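Local coordinates for protein hypothetical bacterial 6-phosphogluconolactonase (Bacteroides fragilis, PDB 3SCY) that is a putative 6-phosphogluconolactonase of the seven-bladed beta-propeller lactonase family, probably hydrolysing 6-phosphogluconolactone to 6-phosphogluconate, at residues A275-K280 with V299-T304; Q331-D336 with L342-K347. All coordinates share one frame; numbering follows the deposited sequence.

Contact 1 (A275-K280 with V299-T304); sequences ASNRLK and VGYQLT. With NA (sodium ion), chain E.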
ATOM      1  N   ALA A 275      -6.221   0.529  11.215  1.00 16.79           N
ATOM      2  CA  ALA A 275      -6.710   1.246  10.051  1.00 16.75           C
ATOM      3  C   ALA A 275      -6.625   2.728  10.313  1.00 18.76           C
ATOM      4  O   ALA A 275      -7.004   3.167  11.401  1.00 18.21           O
ATOM      5  CB  ALA A 275      -8.140   0.827   9.725  1.00 18.78           C
ATOM      6  N   SER A 276      -6.084   3.505   9.365  1.00 16.93           N
ATOM      7  CA  SER A 276      -5.920   4.929   9.608  1.00 17.95           C
ATOM      8  C   SER A 276      -7.039   5.775   9.023  1.00 19.18           C
ATOM      9  O   SER A 276      -7.701   5.362   8.068  1.00 18.74           O
ATOM     10  CB  SER A 276      -4.566   5.422   9.101  1.00 18.29           C
ATOM     11  OG  SER A 276      -4.477   5.423   7.676  1.00 19.97           O
ATOM     12  N   ASN A 277      -7.225   6.963   9.617  1.00 16.29           N
ATOM     13  CA  ASN A 277      -8.234   7.936   9.240  1.00 16.63           C
ATOM     14  C   ASN A 277      -7.622   9.278   9.083  1.00 20.36           C
ATOM     15  O   ASN A 277      -6.797   9.672   9.900  1.00 19.59           O
ATOM     16  CB  ASN A 277      -9.298   8.034  10.342  1.00 17.38           C
ATOM     17  CG  ASN A 277     -10.125   6.794  10.535  1.00 26.08           C
ATOM     18  OD1 ASN A 277     -10.623   6.191   9.580  1.00 25.08           O
ATOM     19  ND2 ASN A 277     -10.386   6.455  11.805  1.00 22.17           N
ATOM     20  N   ARG A 278      -8.045  10.014   8.060  1.00 18.95           N
ATOM     21  CA  ARG A 278      -7.596  11.379   7.819  1.00 19.24           C
ATOM     22  C   ARG A 278      -8.754  12.362   7.937  1.00 24.23           C
ATOM     23  O   ARG A 278      -9.905  11.955   8.108  1.00 23.90           O
ATOM     24  CB  ARG A 278      -7.012  11.484   6.405  1.00 18.49           C
ATOM     25  CG  ARG A 278      -5.801  10.572   6.182  1.00 19.78           C
ATOM     26  CD  ARG A 278      -5.472  10.426   4.704  1.00 23.06           C
ATOM     27  NE  ARG A 278      -6.465   9.625   3.987  1.00 21.39           N
ATOM     28  CZ  ARG A 278      -6.503   9.493   2.664  1.00 27.29           C
ATOM     29  NH1 ARG A 278      -5.627  10.130   1.902  1.00 29.79           N
ATOM     30  NH2 ARG A 278      -7.425   8.725   2.095  1.00 24.52           N
ATOM     31  N   LEU A 279      -8.438  13.661   7.783  1.00 21.84           N
ATOM     32  CA  LEU A 279      -9.333  14.826   7.653  1.00 23.81           C
ATOM     33  C   LEU A 279      -9.937  15.262   8.991  1.00 27.40           C
ATOM     34  O   LEU A 279      -9.917  16.456   9.303  1.00 29.16           O
ATOM     35  CB  LEU A 279     -10.426  14.579   6.578  1.00 24.92           C
ATOM     36  CG  LEU A 279      -9.913  14.090   5.178  1.00 28.99           C
ATOM     37  CD1 LEU A 279     -11.054  13.986   4.184  1.00 29.16           C
ATOM     38  CD2 LEU A 279      -8.837  15.024   4.604  1.00 32.75           C
ATOM     39  N   LYS A 280     -10.466  14.313   9.774  1.00 23.09           N
ATOM     40  CA  LYS A 280     -11.021  14.613  11.111  1.00 23.48           C
ATOM     41  C   LYS A 280     -10.553  13.528  12.046  1.00 24.42           C
ATOM     42  O   LYS A 280     -10.606  12.355  11.669  1.00 23.64           O
ATOM     43  CB  LYS A 280     -12.557  14.688  11.116  1.00 27.90           C
ATOM     44  CG  LYS A 280     -13.158  15.906  10.432  1.00 38.11           C
ATOM     45  CD  LYS A 280     -14.659  15.987  10.707  1.00 45.54           C
ATOM     46  N   VAL A 299     -10.703  -2.085  19.868  1.00 21.51           N
ATOM     47  CA  VAL A 299     -10.141  -2.059  21.218  1.00 21.97           C
ATOM     48  C   VAL A 299      -9.526  -0.688  21.564  1.00 23.83           C
ATOM     49  O   VAL A 299      -9.297  -0.423  22.746  1.00 26.42           O
ATOM     50  CB  VAL A 299      -9.119  -3.200  21.483  1.00 26.06           C
ATOM     51  CG1 VAL A 299      -9.769  -4.580  21.372  1.00 26.84           C
ATOM     52  CG2 VAL A 299      -7.907  -3.104  20.568  1.00 24.31           C
ATOM     53  N   GLY A 300      -9.259   0.176  20.580  1.00 19.93           N
ATOM     54  CA  GLY A 300      -8.674   1.466  20.920  1.00 19.79           C
ATOM     55  C   GLY A 300      -8.529   2.379  19.730  1.00 18.48           C
ATOM     56  O   GLY A 300      -8.943   2.040  18.611  1.00 17.78           O
ATOM     57  N   TYR A 301      -7.955   3.557  19.989  1.00 18.13           N
ATOM     58  CA  TYR A 301      -7.769   4.561  18.952  1.00 18.69           C
ATOM     59  C   TYR A 301      -6.587   5.428  19.328  1.00 19.20           C
ATOM     60  O   TYR A 301      -6.483   5.875  20.486  1.00 21.07           O
ATOM     61  CB  TYR A 301      -9.046   5.436  18.806  1.00 18.66           C
ATOM     62  CG  TYR A 301      -9.029   6.193  17.496  1.00 17.55           C
ATOM     63  CD1 TYR A 301      -9.493   5.603  16.328  1.00 18.54           C
ATOM     64  CD2 TYR A 301      -8.543   7.501  17.425  1.00 17.37           C
ATOM     65  CE1 TYR A 301      -9.428   6.265  15.103  1.00 18.60           C
ATOM     66  CE2 TYR A 301      -8.503   8.184  16.209  1.00 17.99           C
ATOM     67  CZ  TYR A 301      -8.983   7.573  15.060  1.00 24.07           C
ATOM     68  OH  TYR A 301      -8.960   8.212  13.846  1.00 23.90           O
ATOM     69  N   GLN A 302      -5.705   5.677  18.362  1.00 17.43           N
ATOM     70  CA  GLN A 302      -4.529   6.503  18.597  1.00 17.37           C
ATOM     71  C   GLN A 302      -4.533   7.707  17.680  1.00 19.25           C
ATOM     72  O   GLN A 302      -4.434   7.556  16.467  1.00 18.11           O
ATOM     73  CB  GLN A 302      -3.251   5.671  18.383  1.00 18.59           C
ATOM     74  CG  GLN A 302      -1.963   6.518  18.459  1.00 20.18           C
ATOM     75  CD  GLN A 302      -1.681   7.057  19.833  1.00 23.43           C
ATOM     76  OE1 GLN A 302      -1.458   6.306  20.777  1.00 23.07           O
ATOM     77  NE2 GLN A 302      -1.699   8.362  19.987  1.00 20.89           N
ATOM     78  N   LEU A 303      -4.604   8.897  18.263  1.00 18.94           N
ATOM     79  CA  LEU A 303      -4.531  10.126  17.477  1.00 18.90           C
ATOM     80  C   LEU A 303      -3.118  10.316  16.985  1.00 22.12           C
ATOM     81  O   LEU A 303      -2.165  10.054  17.713  1.00 21.75           O
ATOM     82  CB  LEU A 303      -4.983  11.325  18.308  1.00 19.38           C
ATOM     83  CG  LEU A 303      -6.484  11.358  18.635  1.00 21.77           C
ATOM     84  CD1 LEU A 303      -6.785  12.438  19.665  1.00 22.81           C
ATOM     85  CD2 LEU A 303      -7.322  11.655  17.372  1.00 22.65           C
ATOM     86  N   THR A 304      -2.981  10.765  15.743  1.00 19.45           N
ATOM     87  CA  THR A 304      -1.652  10.946  15.174  1.00 18.26           C
ATOM     88  C   THR A 304      -1.479  12.359  14.680  1.00 21.47           C
ATOM     89  O   THR A 304      -2.391  13.178  14.791  1.00 21.71           O
ATOM     90  CB  THR A 304      -1.479   9.978  13.963  1.00 21.02           C
ATOM     91  OG1 THR A 304      -2.462  10.271  12.974  1.00 20.77           O
ATOM     92  CG2 THR A 304      -1.540   8.499  14.343  1.00 19.05           C
TER
HETATM   93 NA    NA E 388      -2.209   5.325  22.629  1.00 25.88          NA
HETATM   94  O   HOH W   1      -4.426   6.622  22.410  1.00 21.48           O
HETATM   95  O   HOH W   2      -1.419   6.794  24.173  1.00 28.16           O
HETATM   96  O   HOH W   3      -3.229   3.816  24.551  1.00 27.77           O
HETATM   97  O   HOH W   4      -3.713   3.361  21.684  1.00 13.42           O
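N277 and Y301 make the whole of this contact, a single side-chain bridge between two strands that are not neighbours in their sheet. The amide nitrogen ND2 of N277 gives a hydrogen to the phenol OH of Y301 at 3.0 Å, almost straight, with an N-H...O angle of 170°. The oxygen lies in the amide plane, and that plane is only 17° from the plane of the tyrosine ring; ND2 of N277 meets the ring at its edge, 3.4 Å from CE1 of Y301. The phenol also approaches the N277 stem, with OH 3.5 Å from CB. Y301 extends this far because its CG is anti to the backbone N (chi1 -163°), which sends the ring across the intervening strand 283-289, where it rests on A285. The N277 end is the tight one. The amide is buried and held through both its oxygen and its nitrogen: OD1 accepts from S261 OG, and ND2 also donates to A253 O. The phenol OH in turn is hydrogen-bonded to A281 O. The Y301 end is looser and partly open to solvent, and the next residue turns to a sodium ion. Q302, its chain bent at chi2, places OE1 2.2 Å from the sodium, while NE2 donates to L303 O at 2.9 Å and so fixes the amide's rotation. Four waters and L342 O complete the metal's ligands; water 1 among them also donates to Y301 O. The pair joins the second and fourth strands of one four-stranded propeller blade, 272-277 and 296-303, over strand 283-289; a classic beta bulge at V299 and G300 faces I286, and Q302 and T304 pack on strand 329-335 of the next blade.

Contact 2 (Q331-D336 with L342-K347); sequences QIFERD and LTDIKK. With NA (sodium ion), chain E.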
ATOM      1  N   GLN A 331       5.764   9.512  12.601  1.00 20.59           N
ATOM      2  CA  GLN A 331       5.632   9.310  14.044  1.00 21.11           C
ATOM      3  C   GLN A 331       5.885   7.864  14.392  1.00 23.76           C
ATOM      4  O   GLN A 331       5.406   6.965  13.675  1.00 22.65           O
ATOM      5  CB  GLN A 331       4.238   9.680  14.480  1.00 22.35           C
ATOM      6  CG  GLN A 331       3.995  11.124  14.759  1.00 35.57           C
ATOM      7  CD  GLN A 331       2.603  11.212  15.330  1.00 34.58           C
ATOM      8  OE1 GLN A 331       1.642  10.772  14.709  1.00 25.08           O
ATOM      9  NE2 GLN A 331       2.479  11.691  16.549  1.00 34.70           N
ATOM     10  N   ILE A 332       6.589   7.620  15.508  1.00 22.31           N
ATOM     11  CA  ILE A 332       6.933   6.263  15.897  1.00 21.57           C
ATOM     12  C   ILE A 332       6.146   5.858  17.144  1.00 25.05           C
ATOM     13  O   ILE A 332       6.277   6.513  18.185  1.00 26.95           O
ATOM     14  CB  ILE A 332       8.470   6.106  16.143  1.00 25.35           C
ATOM     15  CG1 ILE A 332       9.360   6.897  15.138  1.00 26.17           C
ATOM     16  CG2 ILE A 332       8.880   4.635  16.291  1.00 25.19           C
ATOM     17  CD1 ILE A 332       9.186   6.524  13.630  1.00 25.26           C
ATOM     18  N   PHE A 333       5.357   4.776  17.047  1.00 21.66           N
ATOM     19  CA  PHE A 333       4.580   4.254  18.169  1.00 20.55           C
ATOM     20  C   PHE A 333       5.049   2.883  18.583  1.00 23.64           C
ATOM     21  O   PHE A 333       5.301   2.023  17.746  1.00 23.18           O
ATOM     22  CB  PHE A 333       3.070   4.180  17.852  1.00 20.80           C
ATOM     23  CG  PHE A 333       2.439   5.514  17.562  1.00 20.53           C
ATOM     24  CD1 PHE A 333       2.410   6.020  16.259  1.00 21.93           C
ATOM     25  CD2 PHE A 333       1.846   6.258  18.577  1.00 20.78           C
ATOM     26  CE1 PHE A 333       1.865   7.278  16.000  1.00 21.15           C
ATOM     27  CE2 PHE A 333       1.317   7.519  18.316  1.00 23.11           C
ATOM     28  CZ  PHE A 333       1.287   8.005  17.026  1.00 20.36           C
ATOM     29  N   GLU A 334       5.197   2.674  19.881  1.00 23.43           N
ATOM     30  CA  GLU A 334       5.511   1.355  20.390  1.00 23.54           C
ATOM     31  C   GLU A 334       4.194   0.605  20.576  1.00 27.37           C
ATOM     32  O   GLU A 334       3.230   1.196  21.064  1.00 27.00           O
ATOM     33  CB  GLU A 334       6.313   1.449  21.701  1.00 26.12           C
ATOM     34  CG  GLU A 334       6.757   0.084  22.197  1.00 31.79           C
ATOM     35  CD  GLU A 334       7.728   0.040  23.358  1.00 53.71           C
ATOM     36  OE1 GLU A 334       8.231   1.114  23.765  1.00 45.99           O
ATOM     37  OE2 GLU A 334       8.014  -1.083  23.833  1.00 46.80           O
ATOM     38  N   ARG A 335       4.147  -0.664  20.169  1.00 25.12           N
ATOM     39  CA  ARG A 335       2.995  -1.549  20.296  1.00 24.72           C
ATOM     40  C   ARG A 335       3.065  -2.389  21.531  1.00 30.78           C
ATOM     41  O   ARG A 335       4.091  -3.018  21.801  1.00 33.16           O
ATOM     42  CB  ARG A 335       2.917  -2.526  19.122  1.00 23.71           C
ATOM     43  CG  ARG A 335       2.512  -1.932  17.804  1.00 24.39           C
ATOM     44  CD  ARG A 335       2.165  -3.015  16.780  1.00 23.32           C
ATOM     45  NE  ARG A 335       0.978  -3.797  17.123  1.00 25.39           N
ATOM     46  CZ  ARG A 335       0.982  -5.052  17.560  1.00 24.80           C
ATOM     47  NH1 ARG A 335       2.120  -5.732  17.645  1.00 28.21           N
ATOM     48  NH2 ARG A 335      -0.155  -5.646  17.899  1.00 22.84           N
ATOM     49  N   ASP A 336       1.953  -2.479  22.243  1.00 25.84           N
ATOM     50  CA  ASP A 336       1.862  -3.424  23.338  1.00 25.55           C
ATOM     51  C   ASP A 336       1.300  -4.660  22.688  1.00 30.07           C
ATOM     52  O   ASP A 336       0.175  -4.624  22.181  1.00 29.29           O
ATOM     53  CB  ASP A 336       0.985  -2.873  24.475  1.00 26.89           C
ATOM     54  CG  ASP A 336       0.887  -3.811  25.670  1.00 34.54           C
ATOM     55  OD1 ASP A 336       0.864  -5.044  25.460  1.00 32.86           O
ATOM     56  OD2 ASP A 336       0.744  -3.315  26.797  1.00 38.59           O
ATOM     57  N   LEU A 342      -1.061   1.574  21.522  1.00 21.74           N
ATOM     58  CA  LEU A 342       0.100   2.298  21.017  1.00 20.71           C
ATOM     59  C   LEU A 342       0.574   3.391  21.960  1.00 25.36           C
ATOM     60  O   LEU A 342      -0.246   4.011  22.649  1.00 25.35           O
ATOM     61  CB  LEU A 342      -0.266   2.929  19.661  1.00 19.20           C
ATOM     62  CG  LEU A 342      -0.777   1.975  18.598  1.00 19.85           C
ATOM     63  CD1 LEU A 342      -1.129   2.722  17.311  1.00 19.95           C
ATOM     64  CD2 LEU A 342       0.265   0.874  18.285  1.00 23.49           C
ATOM     65  N   THR A 343       1.909   3.645  21.963  1.00 22.69           N
ATOM     66  CA  THR A 343       2.568   4.685  22.761  1.00 23.29           C
ATOM     67  C   THR A 343       3.541   5.458  21.889  1.00 27.15           C
ATOM     68  O   THR A 343       4.475   4.859  21.356  1.00 27.30           O
ATOM     69  CB  THR A 343       3.305   4.077  23.973  1.00 31.35           C
ATOM     70  OG1 THR A 343       2.406   3.282  24.738  1.00 30.89           O
ATOM     71  CG2 THR A 343       3.951   5.145  24.868  1.00 33.37           C
ATOM     72  N   ASP A 344       3.348   6.774  21.752  1.00 24.32           N
ATOM     73  CA  ASP A 344       4.274   7.626  21.006  1.00 24.14           C
ATOM     74  C   ASP A 344       5.586   7.687  21.789  1.00 27.31           C
ATOM     75  O   ASP A 344       5.602   8.095  22.966  1.00 28.80           O
ATOM     76  CB  ASP A 344       3.676   9.026  20.777  1.00 25.68           C
ATOM     77  CG  ASP A 344       4.463   9.935  19.850  1.00 31.24           C
ATOM     78  OD1 ASP A 344       5.612   9.568  19.469  1.00 32.50           O
ATOM     79  OD2 ASP A 344       3.954  11.013  19.519  1.00 35.61           O
ATOM     80  N   ILE A 345       6.686   7.253  21.143  1.00 25.82           N
ATOM     81  CA  ILE A 345       8.004   7.215  21.782  1.00 26.60           C
ATOM     82  C   ILE A 345       8.751   8.534  21.560  1.00 30.83           C
ATOM     83  O   ILE A 345       9.854   8.697  22.093  1.00 31.94           O
ATOM     84  CB  ILE A 345       8.846   5.990  21.343  1.00 30.21           C
ATOM     85  CG1 ILE A 345       9.332   6.105  19.873  1.00 29.62           C
ATOM     86  CG2 ILE A 345       8.145   4.665  21.643  1.00 31.31           C
ATOM     87  CD1 ILE A 345      10.355   4.984  19.472  1.00 33.40           C
ATOM     88  N   LYS A 346       8.133   9.482  20.827  1.00 28.17           N
ATOM     89  CA  LYS A 346       8.652  10.843  20.572  1.00 28.21           C
ATOM     90  C   LYS A 346      10.056  10.804  19.907  1.00 34.59           C
ATOM     91  O   LYS A 346      11.027  11.402  20.396  1.00 35.21           O
ATOM     92  CB  LYS A 346       8.666  11.705  21.877  1.00 31.39           C
ATOM     93  CG  LYS A 346       7.336  11.764  22.649  1.00 41.93           C
ATOM     94  CD  LYS A 346       6.148  12.289  21.843  1.00 54.77           C
ATOM     95  CE  LYS A 346       5.931  13.775  21.938  1.00 74.22           C
ATOM     96  NZ  LYS A 346       4.718  14.188  21.180  1.00 83.35           N
ATOM     97  N   LYS A 347      10.135  10.069  18.794  1.00 29.56           N
ATOM     98  CA  LYS A 347      11.345   9.911  17.980  0.50 29.46           C
ATOM     99  C   LYS A 347      10.977  10.207  16.523  1.00 31.38           C
ATOM    100  O   LYS A 347      11.397   9.496  15.599  1.00 28.19           O
ATOM    101  CB  LYS A 347      11.967   8.509  18.155  0.50 30.87           C
ATOM    102  CG  LYS A 347      12.501   8.242  19.568  0.50 37.78           C
ATOM    103  CD  LYS A 347      13.450   7.053  19.619  0.50 40.69           C
ATOM    104  CE  LYS A 347      13.703   6.574  21.033  0.50 48.86           C
ATOM    105  NZ  LYS A 347      14.467   7.564  21.837  0.50 55.37           N
TER
HETATM  106 NA    NA E 388      -2.209   5.325  22.629  1.00 25.88          NA
HETATM  107  O   HOH W   5       5.063  12.732  17.776  1.00 39.41           O
HETATM  108  O   HOH W   6       7.435   9.595  17.462  1.00 26.49           O
HETATM  109  O   HOH W   7       2.069   0.780  23.848  1.00 25.74           O
HETATM  110  O   HOH W   4      -3.713   3.361  21.684  1.00 13.42           O
HETATM  111  O   HOH W   2      -1.419   6.794  24.173  1.00 28.16           O
HETATM  112  O   HOH W   1      -4.426   6.622  22.410  1.00 21.48           O
HETATM  113  O   HOH W   3      -3.229   3.816  24.551  1.00 27.77           O
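Strands 331-335 and 342-344 run antiparallel as a hairpin, their axes 4.3 Å apart at closest approach, with E334 and T343 as the hydrogen-bonded pair flanked by the non-hydrogen-bonded pairs F333-D344 and R335-L342. E334 N donates to T343 O at 2.7 Å and T343 N returns a bond to E334 O; beyond the regular ladder, I345 N reaches I332 O. On the face of F333 and L342, the phenylalanine ring lies obliquely over the opposite strand, CE2 3.7 Å from D344 CB, and F333 CB meets L342 CB. Farther along this face, L342 CD2 touches R335 CG at 3.6 Å; the guanidinium continues to G317 O and Y274 OH. At the other end, I345 has CG1 between its backbone N and carbonyl carbon (chi1 71°), which brings CD1 to 3.5 Å from I332 CG2, while the I345 and E334 side chains cross at about a right angle, CG2 of I345 touching CB of E334. D344 organises the end of the ladder: its OD1 accepts from K346 N at 2.9 Å, an Asx turn in which the donor comes from above the carboxylate plane. Water 5 joins OD2 to Q331 NE2, whose OE1 is bonded to G305 N; water 6 receives hydrogens from the I332 and K347 backbone nitrogens. At the opposite end of strand 342-344, L342 O coordinates the sodium ion at 2.4 Å. L342 N donates to water 4, itself a metal ligand. The hairpin forms the outer two strands of a propeller blade: 329-335 pairs on its other side with 319-324, against which I332, F333 and I345 pack, and R335 and L342 lean on strand 272-277 of the preceding blade.

Overall arrangement
Contacts 1 and 2 belong to successive blades of the propeller and follow one another in sequence, their centres about 14 Å apart. Contact 1 reaches over a strand with one polar bridge, buried at its inner end. Contact 2 is a hairpin between adjacent strands, nearer the rim, where a backbone ladder is accompanied by apolar packing and by bridging waters at the partly exposed edge. They meet where Q302 CD comes 3.4 Å from F333 CE2 and T304 lies against Q331 and F333. The sodium ion spans the same seam, taking a side-chain oxygen from contact 1 and a backbone carbonyl from contact 2; of the four waters completing its shell, water 1 bonds to the backbone of contact 1 and water 4 to that of contact 2.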